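PDB 6GMM: adhesin LabA from Helicobacter pylori, which probably binds LacdiNAc-type sugars of the gastric mucosa through its exodomain and so helps the bacterium adhere. Local coordinates for residues K133-K136 with A137-I141; Y436-S439 with N440-S443. All coordinates share one frame; numbering follows the deposited sequence.

Contact 1 (K133-K136 with A137-I141); sequences KINK and AYQII
Asn135 holds its CG opposite the backbone N (chi1 -176°), while Gln139, one turn later, turns CG beside its own N and bends again at chi2; these rotations bring two side-chain amides within bonding distance along helix 128-145. The product is an i to i+4 hydrogen bond from Gln139 NE2 to Asn135 OD1, 3.0 Å long and nearly straight, with an N-H...O angle of 173°. The two ends of the bond differ in geometry. OD1 lies in the amide plane of Gln139, whereas NE2 stands tilted from the carbonyl plane of Asn135, and the two amide planes are 51° apart. The first torsion of Gln139 also lays its CG against the backbone, 3.1 Å from Asn135 O, the same carbonyl that accepts the backbone bond from Gln139 N at 2.8 Å. Asn135 thus engages Gln139 through main chain and side chain at once, which probably limits the rotation of both buried amides. NE2 has a further, weak hydrogen bond to Asn100 O, and it lies at the edge of the Tyr138 ring, in the ring plane.

The backbone of this turn is regular alpha-helix. Tyr138 N donates to Ile134 O at 2.9 Å, with equivalent i to i+4 bonds from Ala137 N to Lys133 O and from Ile140 N to Lys136 O. Ile140 CG1 rests 3.5 Å from Lys136 O.

Different faces of this turn meet different neighbours. Ile134 and Ala137 pack on helix 188-205, and Tyr138 sets its ring edge-to-face with Trp73 and bonds through OH to Gln74 of helix 57-76. Lys136 NZ forms a salt bridge with Glu180, and Ile140 lies against Leu162 and Phe164 of strand 161-165.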
loop_
_atom_site.group_PDB
_atom_site.type_symbol
_atom_site.label_atom_id
_atom_site.label_comp_id
_atom_site.label_asym_id
_atom_site.label_seq_id
_atom_site.Cartn_x
_atom_site.Cartn_y
_atom_site.Cartn_z
ATOM N N LYS A 133 2.624 -24.932 11.933
ATOM C CA LYS A 133 2.665 -23.459 11.990
ATOM C C LYS A 133 2.189 -22.842 10.666
ATOM O O LYS A 133 1.250 -22.030 10.664
ATOM C CB LYS A 133 4.105 -22.994 12.291
ATOM C CG LYS A 133 4.209 -21.639 12.956
ATOM C CD LYS A 133 5.662 -21.247 13.270
ATOM C CE LYS A 133 6.115 -21.675 14.649
ATOM N NZ LYS A 133 7.586 -21.516 14.826
ATOM N N ILE A 134 2.850 -23.211 9.556
ATOM C CA ILE A 134 2.522 -22.745 8.202
ATOM C C ILE A 134 1.074 -23.188 7.858
ATOM O O ILE A 134 0.278 -22.365 7.420
ATOM C CB ILE A 134 3.533 -23.281 7.159
ATOM C CG1 ILE A 134 4.962 -22.790 7.442
ATOM C CG2 ILE A 134 3.063 -22.960 5.733
ATOM C CD1 ILE A 134 6.084 -23.357 6.541
ATOM N N ASN A 135 0.742 -24.462 8.084
ATOM C CA ASN A 135 -0.609 -24.986 7.810
ATOM C C ASN A 135 -1.726 -24.209 8.512
ATOM O O ASN A 135 -2.767 -23.977 7.887
ATOM C CB ASN A 135 -0.753 -26.467 8.150
ATOM C CG ASN A 135 -2.115 -27.009 7.762
ATOM O OD1 ASN A 135 -2.470 -27.041 6.563
ATOM N ND2 ASN A 135 -2.954 -27.310 8.785
ATOM N N LYS A 136 -1.528 -23.859 9.821
ATOM C CA LYS A 136 -2.543 -23.176 10.627
ATOM C C LYS A 136 -2.814 -21.839 9.994
ATOM O O LYS A 136 -3.970 -21.486 9.773
ATOM C CB LYS A 136 -2.100 -23.033 12.099
ATOM C CG LYS A 136 -3.137 -22.381 13.013
ATOM C CD LYS A 136 -2.743 -22.528 14.474
ATOM C CE LYS A 136 -3.683 -21.799 15.401
ATOM N NZ LYS A 136 -3.474 -22.194 16.818
ATOM N N ALA A 137 -1.734 -21.118 9.659
ATOM C CA ALA A 137 -1.789 -19.825 9.005
ATOM C C ALA A 137 -2.552 -19.945 7.670
ATOM O O ALA A 137 -3.493 -19.187 7.447
ATOM C CB ALA A 137 -0.387 -19.304 8.772
ATOM N N TYR A 138 -2.186 -20.932 6.828
ATOM C CA TYR A 138 -2.823 -21.177 5.532
ATOM C C TYR A 138 -4.334 -21.447 5.688
ATOM O O TYR A 138 -5.142 -20.901 4.935
ATOM C CB TYR A 138 -2.114 -22.349 4.819
ATOM C CG TYR A 138 -2.790 -22.826 3.550
ATOM C CD1 TYR A 138 -2.547 -22.204 2.330
ATOM C CD2 TYR A 138 -3.639 -23.927 3.562
ATOM C CE1 TYR A 138 -3.118 -22.681 1.150
ATOM C CE2 TYR A 138 -4.246 -24.385 2.396
ATOM C CZ TYR A 138 -3.966 -23.771 1.190
ATOM O OH TYR A 138 -4.552 -24.240 0.046
ATOM N N GLN A 139 -4.702 -22.271 6.681
ATOM C CA GLN A 139 -6.101 -22.631 6.917
ATOM C C GLN A 139 -6.926 -21.447 7.325
ATOM O O GLN A 139 -8.063 -21.357 6.877
ATOM C CB GLN A 139 -6.276 -23.810 7.901
ATOM C CG GLN A 139 -5.638 -25.129 7.484
ATOM C CD GLN A 139 -6.116 -25.714 6.182
ATOM O OE1 GLN A 139 -7.272 -25.540 5.765
ATOM N NE2 GLN A 139 -5.227 -26.464 5.534
ATOM N N ILE A 140 -6.355 -20.502 8.117
ATOM C CA ILE A 140 -7.074 -19.277 8.525
ATOM C C ILE A 140 -7.349 -18.399 7.308
ATOM O O ILE A 140 -8.463 -17.884 7.163
ATOM C CB ILE A 140 -6.396 -18.509 9.700
ATOM C CG1 ILE A 140 -6.487 -19.348 11.009
ATOM C CG2 ILE A 140 -7.067 -17.153 9.896
ATOM C CD1 ILE A 140 -5.560 -18.919 12.250
ATOM N N ILE A 141 -6.329 -18.218 6.441
ATOM C CA ILE A 141 -6.457 -17.445 5.210
ATOM C C ILE A 141 -7.561 -18.031 4.346
ATOM O O ILE A 141 -8.453 -17.299 3.934
ATOM C CB ILE A 141 -5.116 -17.329 4.437
ATOM C CG1 ILE A 141 -4.084 -16.528 5.272
ATOM C CG2 ILE A 141 -5.353 -16.669 3.056
ATOM C CD1 ILE A 141 -2.679 -16.503 4.749
#

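Contact 2 (Y436-S439 with N440-S443); sequences YIDS and NIHS
Asp438 OD1 is gripped by two backbone N-H groups of the first turn of helix 439-452, which makes Asp438 its N-cap. The stronger bond comes from Ile441 N at 3.0 Å (N-H...O angle 158°), arriving on the anti side of the carboxylate and 32° out of its plane. Asn440 N adds a weak, strongly bent one. With CG swung opposite the backbone N (chi1 -170°), the carboxylate is placed over the start of the helix, where its charge would probably interact favourably with the helix dipole. Ile441 covers the same group: its CD1 lies 3.6 Å from Asp438 CG, the two side chains crossing at about a right angle.

Main-chain bonding continues the turn, with His442 N donating to Asp438 O at 3.0 Å. The preceding residue, Ile437, closes strand 433-437 and sends CD1 obliquely to His442 ND1, at 3.8 Å; both side chains also touch Leu16 of helix 4-28, so the strand-to-helix junction is seated on that helix. At the next residue, Ser439 O accepts twice from Ser443: from N at 2.9 Å and from OG at 3.1 Å, the two donors reaching it from opposite faces of the carbonyl plane.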
loop_
_atom_site.group_PDB
_atom_site.type_symbol
_atom_site.label_atom_id
_atom_site.label_comp_id
_atom_site.label_asym_id
_atom_site.label_seq_id
_atom_site.Cartn_x
_atom_site.Cartn_y
_atom_site.Cartn_z
ATOM N N TYR A 436 -0.141 39.171 -4.751
ATOM C CA TYR A 436 -0.357 38.855 -6.152
ATOM C C TYR A 436 0.943 38.440 -6.792
ATOM O O TYR A 436 2.021 38.711 -6.259
ATOM C CB TYR A 436 -0.964 40.088 -6.884
ATOM C CG TYR A 436 -2.291 40.542 -6.302
ATOM C CD1 TYR A 436 -3.496 40.024 -6.772
ATOM C CD2 TYR A 436 -2.343 41.492 -5.282
ATOM C CE1 TYR A 436 -4.717 40.419 -6.227
ATOM C CE2 TYR A 436 -3.557 41.886 -4.721
ATOM C CZ TYR A 436 -4.743 41.347 -5.198
ATOM O OH TYR A 436 -5.943 41.733 -4.655
ATOM N N ILE A 437 0.835 37.764 -7.932
ATOM C CA ILE A 437 1.963 37.316 -8.729
ATOM C C ILE A 437 1.610 37.430 -10.219
ATOM O O ILE A 437 0.509 37.043 -10.622
ATOM C CB ILE A 437 2.520 35.920 -8.290
ATOM C CG1 ILE A 437 3.789 35.544 -9.085
ATOM C CG2 ILE A 437 1.459 34.780 -8.307
ATOM C CD1 ILE A 437 4.662 34.461 -8.468
ATOM N N ASP A 438 2.527 38.003 -11.016
ATOM C CA ASP A 438 2.363 38.139 -12.457
ATOM C C ASP A 438 2.868 36.859 -13.073
ATOM O O ASP A 438 4.074 36.574 -13.021
ATOM C CB ASP A 438 3.154 39.345 -12.977
ATOM C CG ASP A 438 2.839 39.691 -14.415
ATOM O OD1 ASP A 438 3.160 38.870 -15.312
ATOM O OD2 ASP A 438 2.300 40.780 -14.648
ATOM N N SER A 439 1.929 36.045 -13.595
ATOM C CA SER A 439 2.188 34.733 -14.207
ATOM C C SER A 439 3.159 34.799 -15.381
ATOM O O SER A 439 3.940 33.867 -15.579
ATOM C CB SER A 439 0.875 34.116 -14.674
ATOM O OG SER A 439 0.048 33.797 -13.569
ATOM N N ASN A 440 3.103 35.903 -16.153
ATOM C CA ASN A 440 3.936 36.142 -17.325
ATOM C C ASN A 440 5.374 36.451 -16.959
ATOM O O ASN A 440 6.281 35.879 -17.566
ATOM C CB ASN A 440 3.318 37.209 -18.222
ATOM C CG ASN A 440 1.902 36.854 -18.616
ATOM O OD1 ASN A 440 1.630 35.757 -19.120
ATOM N ND2 ASN A 440 0.956 37.733 -18.310
ATOM N N ILE A 441 5.596 37.307 -15.933
ATOM C CA ILE A 441 6.960 37.578 -15.480
ATOM C C ILE A 441 7.524 36.289 -14.838
ATOM O O ILE A 441 8.692 35.966 -15.069
ATOM C CB ILE A 441 7.109 38.871 -14.614
ATOM C CG1 ILE A 441 6.411 40.090 -15.292
ATOM C CG2 ILE A 441 8.596 39.189 -14.351
ATOM C CD1 ILE A 441 6.062 41.264 -14.353
ATOM N N HIS A 442 6.656 35.501 -14.137
ATOM C CA HIS A 442 7.026 34.224 -13.506
ATOM C C HIS A 442 7.500 33.224 -14.565
ATOM O O HIS A 442 8.614 32.733 -14.449
ATOM C CB HIS A 442 5.844 33.647 -12.702
ATOM C CG HIS A 442 6.170 32.468 -11.828
ATOM N ND1 HIS A 442 5.173 31.799 -11.130
ATOM C CD2 HIS A 442 7.360 31.876 -11.562
ATOM C CE1 HIS A 442 5.790 30.841 -10.457
ATOM N NE2 HIS A 442 7.100 30.824 -10.710
ATOM N N SER A 443 6.684 32.997 -15.622
ATOM C CA SER A 443 7.005 32.149 -16.774
ATOM C C SER A 443 8.342 32.554 -17.377
ATOM O O SER A 443 9.195 31.699 -17.609
ATOM C CB SER A 443 5.919 32.261 -17.841
ATOM O OG SER A 443 4.760 31.539 -17.457
#

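How the contacts relate
Contact 1 comes first along the chain, wholly within helix 128-145, and contact 2 follows some 300 residues later, where strand 433-437 passes into helix 439-452. Their centres lie 62 Å apart on opposite sides of the chain's centre, with about 50 Å between nearest atoms, and they share no helix or sheet. Contact 1 is buried among helices and a strand in the part of the chain related to the SabA adhesion domain; contact 2 lies at the surface beside helix 4-28, which brings the two ends of the chain together. The separation fits an elongated, mostly helical exodomain (radius of gyration 29 Å), in which the two contacts belong to distant regions and do not touch.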